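Local structure of protein-arginine-phosphatase (Geobacillus stearothermophilus, 4PIC) at residues Leu6-Thr10 with Met82-His86; Thr10-Cys14 with His63-Gln67; Leu22-Leu28 with Ile137-Ala141. The protein removes phosphate from phosphoarginine residues of proteins, probably counteracting the arginine kinase McsB, and has almost no activity on phosphotyrosine peptides. All blocks are in the same frame, centred on the assembly; numbering follows the deposited sequence.

Contact 1 of 3, residues Leu6-Thr10 with Met82-His86; sequences LFVCT and MTSGH. With PO4 (phosphate ion), chain C.
Thr10 and His86 make the shortest polar link between residues 6-10 and 82-86, with OG1 of Thr10 2.7 Å from NE2 of His86. The hydroxyl meets the imidazole at its edge, in the ring plane, and either partner could donate. A backbone bond joins the segments further up the strand: Met82 N donates to Val8 O at 3.0 Å. It carries the pairing of strand 3-9 with strand 78-81 just past the end of the latter. Within the second segment, Thr83 acts as N-cap of helix 84-93, its OG1 accepting from His86 N at 3.0 Å and so tying the turn that presents the histidine.

The imidazole also takes part in a CH-pi contact. Cys9 CA lies 3.7 Å from the centroid of the His86 ring, only 14° off its normal. Bonded at its edge and covered on one face, the ring is likely to be restrained from turning.

Apolar packing belongs to the selenomethionine. Met82 folds at chi2 and chi3, so that its CE reaches Phe7 CD1, 3.7 Å away, while its CG rests 3.8 Å from Cys9 CB.

The anion closes the arrangement: Thr10 N donates to O3 of the phosphate at 3.1 Å, and Arg15 of the same chain also binds the ion through NH2. Cys9, the nucleophile, projects its SG from the strand end beside this ion. A parallel strand delivering a catalytic cysteine into an anion-binding loop, backed here by a histidine from the start of helix 84-93, is the active-site layout of the low molecular weight phosphotyrosine phosphatase family.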
loop_
_atom_site.group_PDB
_atom_site.type_symbol
_atom_site.label_atom_id
_atom_site.label_comp_id
_atom_site.label_asym_id
_atom_site.label_seq_id
_atom_site.Cartn_x
_atom_site.Cartn_y
_atom_site.Cartn_z
ATOM N N LEU A 6 17.612 1.255 2.518
ATOM C CA LEU A 6 16.477 0.880 1.687
ATOM C C LEU A 6 15.511 2.055 1.579
ATOM O O LEU A 6 14.923 2.479 2.571
ATOM C CB LEU A 6 15.762 -0.318 2.315
ATOM C CG LEU A 6 14.537 -0.804 1.546
ATOM C CD1 LEU A 6 14.958 -1.388 0.213
ATOM C CD2 LEU A 6 13.753 -1.822 2.363
ATOM N N PHE A 7 15.368 2.602 0.376
ATOM C CA PHE A 7 14.419 3.697 0.164
ATOM C C PHE A 7 13.089 3.136 -0.309
ATOM O O PHE A 7 13.066 2.221 -1.125
ATOM C CB PHE A 7 14.922 4.687 -0.884
ATOM C CG PHE A 7 16.131 5.470 -0.462
ATOM C CD1 PHE A 7 16.034 6.433 0.534
ATOM C CD2 PHE A 7 17.351 5.277 -1.086
ATOM C CE1 PHE A 7 17.148 7.178 0.912
ATOM C CE2 PHE A 7 18.467 6.024 -0.714
ATOM C CZ PHE A 7 18.359 6.973 0.280
ATOM N N VAL A 8 11.990 3.679 0.203
ATOM C CA VAL A 8 10.670 3.107 -0.073
ATOM C C VAL A 8 9.614 4.152 -0.465
ATOM O O VAL A 8 9.465 5.166 0.213
ATOM C CB VAL A 8 10.153 2.318 1.149
ATOM C CG1 VAL A 8 8.771 1.722 0.842
ATOM C CG2 VAL A 8 11.127 1.216 1.545
ATOM N N CYS A 9 8.895 3.907 -1.566
ATOM C CA CYS A 9 7.669 4.641 -1.892
ATOM C C CYS A 9 6.605 3.613 -2.245
ATOM O O CYS A 9 6.684 2.500 -1.759
ATOM C CB CYS A 9 7.871 5.696 -2.989
ATOM S SG CYS A 9 8.452 5.108 -4.593
ATOM N N THR A 10 5.620 3.949 -3.074
ATOM C CA THR A 10 4.574 2.968 -3.373
ATOM C C THR A 10 4.910 2.137 -4.598
ATOM O O THR A 10 4.992 0.902 -4.513
ATOM C CB THR A 10 3.176 3.601 -3.511
ATOM O OG1 THR A 10 2.839 4.236 -2.271
ATOM C CG2 THR A 10 2.114 2.535 -3.846
HETATM N N MSE A 82 9.781 7.694 1.844
HETATM C CA MSE A 82 9.657 8.997 1.199
HETATM C C MSE A 82 8.700 9.919 1.953
HETATM O O MSE A 82 8.841 11.140 1.908
HETATM C CB MSE A 82 9.224 8.846 -0.273
HETATM C CG MSE A 82 10.235 8.101 -1.168
HETATM SE SE MSE A 82 11.963 8.960 -1.388
HETATM C CE MSE A 82 12.864 8.305 0.181
ATOM N N THR A 83 7.710 9.333 2.620
ATOM C CA THR A 83 6.675 10.108 3.307
ATOM C C THR A 83 6.329 9.441 4.628
ATOM O O THR A 83 6.609 8.259 4.810
ATOM C CB THR A 83 5.367 10.177 2.477
ATOM O OG1 THR A 83 4.736 8.888 2.459
ATOM C CG2 THR A 83 5.627 10.642 1.048
ATOM N N SER A 84 5.681 10.175 5.526
ATOM C CA SER A 84 5.200 9.582 6.772
ATOM C C SER A 84 4.156 8.489 6.524
ATOM O O SER A 84 4.136 7.470 7.228
ATOM C CB SER A 84 4.666 10.654 7.728
ATOM O OG SER A 84 3.596 11.371 7.149
ATOM N N GLY A 85 3.310 8.687 5.514
ATOM C CA GLY A 85 2.327 7.685 5.135
ATOM C C GLY A 85 2.996 6.370 4.802
ATOM O O GLY A 85 2.551 5.306 5.228
ATOM N N HIS A 86 4.092 6.437 4.051
ATOM C CA HIS A 86 4.826 5.222 3.722
ATOM C C HIS A 86 5.444 4.617 4.975
ATOM O O HIS A 86 5.409 3.398 5.161
ATOM C CB HIS A 86 5.921 5.509 2.698
ATOM C CG HIS A 86 5.401 5.778 1.322
ATOM N ND1 HIS A 86 5.613 6.972 0.671
ATOM C CD2 HIS A 86 4.686 5.002 0.470
ATOM C CE1 HIS A 86 5.039 6.927 -0.521
ATOM N NE2 HIS A 86 4.477 5.742 -0.668
HETATM P P PO4 C . 4.222 6.774 -5.199
HETATM O O1 PO4 C . 4.712 5.531 -5.898
HETATM O O2 PO4 C . 2.714 6.811 -5.231
HETATM O O3 PO4 C . 4.712 6.800 -3.790
HETATM O O4 PO4 C . 4.735 7.965 -5.972
#

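Contact 2 of 3, residues Thr10-Cys14 with His63-Gln67; sequences TGNTC and HRSSQ. With PO4 (phosphate ion), chain C.
Asn12 and His63 join the phosphate-binding P-loop, the CX5R motif running from Cys9 to Arg15, to the loop of residues 63-67. The tight part of the contact centres on Asn12, whose backbone takes a left-handed conformation. His63 NE2 donates to Asn12 O at 2.8 Å, the donor tilted from the carbonyl plane, while Ser66 N donates to Asn12 OD1, also at 2.8 Å, in the plane of the amide and on a lone pair. With chi1 at -169°, the Asn12 side chain stretches away from its own backbone N and lays OD1 against the 63-67 backbone, 3.2 Å from Ser65 CA. Amide and imidazole are turned steeply, 79° between their planes. At the other end of the amide, ND2 bonds to Ser16 and Ser35, so the whole group is fixed from both ends.

Packing thins out around this core. Gly11 O is 4.0 Å from Ser65 CB, and Thr13, a site important for substrate discrimination, brings CG2 no closer than 4.4 Å to the same carbon. The hydroxyl of Ser65 turns elsewhere, to Ala41 O and Ser44 N, and Arg64 starts away from residues 10-14 at its CB and is exposed to solvent. Within the P-loop itself, on the side facing the anion, Gly11 N donates to phosphate O1 at 2.8 Å, an almost straight bond of 165°.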
loop_
_atom_site.group_PDB
_atom_site.type_symbol
_atom_site.label_atom_id
_atom_site.label_comp_id
_atom_site.label_asym_id
_atom_site.label_seq_id
_atom_site.Cartn_x
_atom_site.Cartn_y
_atom_site.Cartn_z
ATOM N N THR A 10 5.620 3.949 -3.074
ATOM C CA THR A 10 4.574 2.968 -3.373
ATOM C C THR A 10 4.910 2.137 -4.598
ATOM O O THR A 10 4.992 0.902 -4.513
ATOM C CB THR A 10 3.176 3.601 -3.511
ATOM O OG1 THR A 10 2.839 4.236 -2.271
ATOM C CG2 THR A 10 2.114 2.535 -3.846
ATOM N N GLY A 11 5.099 2.797 -5.740
ATOM C CA GLY A 11 5.287 2.088 -6.996
ATOM C C GLY A 11 6.734 1.759 -7.325
ATOM O O GLY A 11 6.998 0.972 -8.239
ATOM N N ASN A 12 7.670 2.348 -6.576
ATOM C CA ASN A 12 9.106 2.172 -6.811
ATOM C C ASN A 12 9.473 2.489 -8.264
ATOM O O ASN A 12 10.266 1.769 -8.884
ATOM C CB ASN A 12 9.542 0.756 -6.435
ATOM C CG ASN A 12 11.054 0.584 -6.401
ATOM O OD1 ASN A 12 11.576 -0.452 -6.840
ATOM N ND2 ASN A 12 11.769 1.583 -5.876
ATOM N N THR A 13 8.884 3.558 -8.798
ATOM C CA THR A 13 9.232 4.038 -10.147
ATOM C C THR A 13 9.647 5.507 -10.151
ATOM O O THR A 13 10.309 5.963 -11.083
ATOM C CB THR A 13 8.085 3.867 -11.174
ATOM O OG1 THR A 13 6.923 4.571 -10.722
ATOM C CG2 THR A 13 7.748 2.396 -11.376
ATOM N N CYS A 14 9.271 6.244 -9.109
ATOM C CA CYS A 14 9.493 7.684 -9.105
ATOM C C CYS A 14 10.413 8.170 -7.975
ATOM O O CYS A 14 11.620 8.296 -8.177
ATOM C CB CYS A 14 8.149 8.411 -9.166
ATOM S SG CYS A 14 7.223 7.963 -10.670
ATOM N N HIS A 63 17.491 0.881 -13.306
ATOM C CA HIS A 63 16.553 0.618 -12.226
ATOM C C HIS A 63 15.523 -0.404 -12.672
ATOM O O HIS A 63 14.984 -0.306 -13.781
ATOM C CB HIS A 63 15.821 1.885 -11.786
ATOM C CG HIS A 63 14.761 1.624 -10.759
ATOM N ND1 HIS A 63 15.058 1.291 -9.456
ATOM C CD2 HIS A 63 13.410 1.596 -10.857
ATOM C CE1 HIS A 63 13.935 1.093 -8.788
ATOM N NE2 HIS A 63 12.922 1.277 -9.614
ATOM N N ARG A 64 15.257 -1.375 -11.799
ATOM C CA ARG A 64 14.134 -2.300 -11.962
ATOM C C ARG A 64 13.291 -2.221 -10.706
ATOM O O ARG A 64 13.810 -2.434 -9.610
ATOM C CB ARG A 64 14.619 -3.746 -12.093
ATOM C CG ARG A 64 15.901 -3.945 -12.876
ATOM C CD ARG A 64 15.615 -4.232 -14.332
ATOM N NE ARG A 64 14.756 -3.213 -14.924
ATOM C CZ ARG A 64 14.691 -2.950 -16.222
ATOM N NH1 ARG A 64 15.441 -3.629 -17.078
ATOM N NH2 ARG A 64 13.880 -2.000 -16.663
ATOM N N SER A 65 11.998 -1.941 -10.855
ATOM C CA SER A 65 11.123 -1.836 -9.686
ATOM C C SER A 65 11.015 -3.164 -8.938
ATOM O O SER A 65 11.134 -4.239 -9.539
ATOM C CB SER A 65 9.737 -1.338 -10.083
ATOM O OG SER A 65 9.021 -2.296 -10.848
ATOM N N SER A 66 10.832 -3.077 -7.622
ATOM C CA SER A 66 10.705 -4.252 -6.768
ATOM C C SER A 66 9.587 -4.029 -5.763
ATOM O O SER A 66 9.467 -2.948 -5.193
ATOM C CB SER A 66 11.995 -4.504 -5.980
ATOM O OG SER A 66 13.138 -4.491 -6.810
ATOM N N GLN A 67 8.772 -5.057 -5.552
ATOM C CA GLN A 67 7.831 -5.056 -4.440
ATOM C C GLN A 67 8.575 -5.250 -3.123
ATOM O O GLN A 67 9.374 -6.181 -2.979
ATOM C CB GLN A 67 6.799 -6.173 -4.628
ATOM C CG GLN A 67 5.933 -6.460 -3.407
ATOM C CD GLN A 67 5.057 -5.286 -3.013
ATOM O OE1 GLN A 67 4.339 -4.726 -3.846
ATOM N NE2 GLN A 67 5.110 -4.914 -1.733
HETATM P P PO4 C . 4.222 6.774 -5.199
HETATM O O1 PO4 C . 4.712 5.531 -5.898
HETATM O O2 PO4 C . 2.714 6.811 -5.231
HETATM O O3 PO4 C . 4.712 6.800 -3.790
HETATM O O4 PO4 C . 4.735 7.965 -5.972
#

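Contact 3 of 3, residues Leu22-Leu28 with Ile137-Ala141; sequences LLENKQL and IDRLA
Lys26 NZ and Asp138 OD1, 2.6 Å apart, form a salt bridge at the edge of a helix-helix interface in this alpha/beta fold, where helices 15-25 and 123-150 lie together against the parallel sheet. The lysine chain runs out extended and bends only at its last torsion (chi4 -67°), bringing the ammonium to the anti side of OD1, 29° out of the carboxylate plane. On the way its methylenes pack as well, Lys26 CE lying 3.9 Å from Ile137 CG2 and CD near the methyl of Ala141. Without the lysine chain, as with an alanine here, Asp138 is likely to lose its charged mate and the flank of Ile137 and Ala141 its methylene cover.

Behind this salt bridge, Ile137 sends its two branches different ways. Ile137 CG2 sits against the backbone and CB of Leu23, 3.8 Å from Leu23 CA, whereas its CD1 meets Leu22 CB at 3.7 Å, the side chains of Leu22 and Ile137 crossing at about a right angle. Leu23 and Leu140 touch by their CD2 methyls at 4.0 Å, and both rest on Phe7 of strand 3-9. Past the positive-phi residue Gln27, the chain changes direction and sets Leu28 CD1 3.7 Å from Ala141 CB.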
loop_
_atom_site.group_PDB
_atom_site.type_symbol
_atom_site.label_atom_id
_atom_site.label_comp_id
_atom_site.label_asym_id
_atom_site.label_seq_id
_atom_site.Cartn_x
_atom_site.Cartn_y
_atom_site.Cartn_z
ATOM N N LEU A 22 20.592 8.779 -6.425
ATOM C CA LEU A 22 21.396 9.880 -5.904
ATOM C C LEU A 22 22.401 9.378 -4.883
ATOM O O LEU A 22 23.550 9.813 -4.877
ATOM C CB LEU A 22 20.499 10.959 -5.293
ATOM C CG LEU A 22 19.732 11.780 -6.326
ATOM C CD1 LEU A 22 18.599 12.511 -5.635
ATOM C CD2 LEU A 22 20.685 12.765 -6.991
ATOM N N LEU A 23 21.988 8.460 -4.019
ATOM C CA LEU A 23 22.909 7.985 -2.991
ATOM C C LEU A 23 23.961 7.079 -3.612
ATOM O O LEU A 23 25.154 7.204 -3.303
ATOM C CB LEU A 23 22.158 7.267 -1.860
ATOM C CG LEU A 23 23.019 6.689 -0.730
ATOM C CD1 LEU A 23 23.897 7.777 -0.111
ATOM C CD2 LEU A 23 22.136 6.014 0.321
ATOM N N GLU A 24 23.538 6.191 -4.507
ATOM C CA GLU A 24 24.450 5.242 -5.132
ATOM C C GLU A 24 25.507 5.972 -5.950
ATOM O O GLU A 24 26.672 5.558 -5.986
ATOM C CB GLU A 24 23.666 4.249 -6.004
ATOM C CG GLU A 24 24.520 3.243 -6.771
ATOM C CD GLU A 24 25.201 2.215 -5.879
ATOM O OE1 GLU A 24 24.863 2.125 -4.677
ATOM O OE2 GLU A 24 26.085 1.490 -6.388
ATOM N N ASN A 25 25.117 7.081 -6.569
ATOM C CA ASN A 25 26.061 7.864 -7.368
ATOM C C ASN A 25 27.259 8.354 -6.563
ATOM O O ASN A 25 28.332 8.580 -7.121
ATOM C CB ASN A 25 25.374 9.061 -8.024
ATOM C CG ASN A 25 26.143 9.587 -9.218
ATOM O OD1 ASN A 25 26.577 8.818 -10.077
ATOM N ND2 ASN A 25 26.311 10.895 -9.279
ATOM N N LYS A 26 27.078 8.528 -5.259
ATOM C CA LYS A 26 28.177 8.994 -4.407
ATOM C C LYS A 26 29.231 7.923 -4.151
ATOM O O LYS A 26 30.352 8.245 -3.744
ATOM C CB LYS A 26 27.647 9.500 -3.070
ATOM C CG LYS A 26 26.753 10.728 -3.168
ATOM C CD LYS A 26 26.209 11.095 -1.795
ATOM C CE LYS A 26 25.488 12.429 -1.830
ATOM N NZ LYS A 26 26.445 13.547 -2.092
ATOM N N GLN A 27 28.867 6.657 -4.345
ATOM C CA GLN A 27 29.798 5.540 -4.157
ATOM C C GLN A 27 30.480 5.603 -2.793
ATOM O O GLN A 27 31.717 5.524 -2.678
ATOM C CB GLN A 27 30.834 5.519 -5.284
ATOM C CG GLN A 27 30.242 5.100 -6.622
ATOM C CD GLN A 27 29.905 3.624 -6.659
ATOM O OE1 GLN A 27 30.789 2.773 -6.537
ATOM N NE2 GLN A 27 28.624 3.309 -6.823
ATOM N N LEU A 28 29.676 5.778 -1.753
ATOM C CA LEU A 28 30.222 5.874 -0.406
ATOM C C LEU A 28 30.712 4.505 0.052
ATOM O O LEU A 28 29.963 3.534 0.017
ATOM C CB LEU A 28 29.160 6.379 0.569
ATOM C CG LEU A 28 28.438 7.689 0.279
ATOM C CD1 LEU A 28 27.372 7.914 1.353
ATOM C CD2 LEU A 28 29.410 8.858 0.217
ATOM N N ILE A 137 20.044 13.791 0.773
ATOM C CA ILE A 137 20.987 12.703 0.581
ATOM C C ILE A 137 22.424 13.168 0.812
ATOM O O ILE A 137 23.266 12.402 1.304
ATOM C CB ILE A 137 20.750 12.019 -0.764
ATOM C CG1 ILE A 137 19.435 11.236 -0.658
ATOM C CG2 ILE A 137 21.890 11.095 -1.140
ATOM C CD1 ILE A 137 18.975 10.677 -1.940
ATOM N N ASP A 138 22.698 14.437 0.513
ATOM C CA ASP A 138 23.979 15.023 0.884
ATOM C C ASP A 138 24.123 14.991 2.406
ATOM O O ASP A 138 25.177 14.616 2.930
ATOM C CB ASP A 138 24.108 16.461 0.364
ATOM C CG ASP A 138 24.364 16.527 -1.129
ATOM O OD1 ASP A 138 24.682 15.485 -1.739
ATOM O OD2 ASP A 138 24.266 17.637 -1.697
ATOM N N ARG A 139 23.064 15.365 3.122
ATOM C CA ARG A 139 23.118 15.346 4.585
ATOM C C ARG A 139 23.230 13.922 5.101
ATOM O O ARG A 139 23.923 13.662 6.083
ATOM C CB ARG A 139 21.885 16.002 5.211
ATOM C CG ARG A 139 21.478 17.326 4.603
ATOM C CD ARG A 139 21.978 18.544 5.344
ATOM N NE ARG A 139 21.372 19.748 4.772
ATOM C CZ ARG A 139 21.980 20.924 4.668
ATOM N NH1 ARG A 139 23.223 21.071 5.103
ATOM N NH2 ARG A 139 21.341 21.955 4.129
ATOM N N LEU A 140 22.540 12.995 4.448
ATOM C CA LEU A 140 22.642 11.588 4.808
ATOM C C LEU A 140 24.071 11.078 4.660
ATOM O O LEU A 140 24.593 10.409 5.563
ATOM C CB LEU A 140 21.706 10.764 3.927
ATOM C CG LEU A 140 21.773 9.255 4.129
ATOM C CD1 LEU A 140 21.296 8.934 5.520
ATOM C CD2 LEU A 140 20.887 8.568 3.106
ATOM N N ALA A 141 24.705 11.407 3.535
ATOM C CA ALA A 141 26.091 11.006 3.303
ATOM C C ALA A 141 26.998 11.522 4.412
ATOM O O ALA A 141 27.819 10.781 4.963
ATOM C CB ALA A 141 26.571 11.504 1.955
#

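How the contacts relate
The six segments come in the order 6-10, 10-14, 22-28, 63-67, 82-86 and 137-141. Contact 1 takes the end of strand 3-9 and contact 2 the P-loop that follows; they share Thr10 and touch the same phosphate, their centres about 11 Å apart. Contact 3 lies on the opposite side of the chain's centre, about 17 Å from contact 1 and about 19 Å from contact 2, centre to centre. Strand 3-9 leads through the P-loop into helix 15-25, which packs on helix 123-150 in contact 3. Phe7 spans the gap: its CE2 is 3.8 Å from Leu23 CD2. One strand-loop-helix unit thus links the catalytic site to the helical layer packed on the sheet.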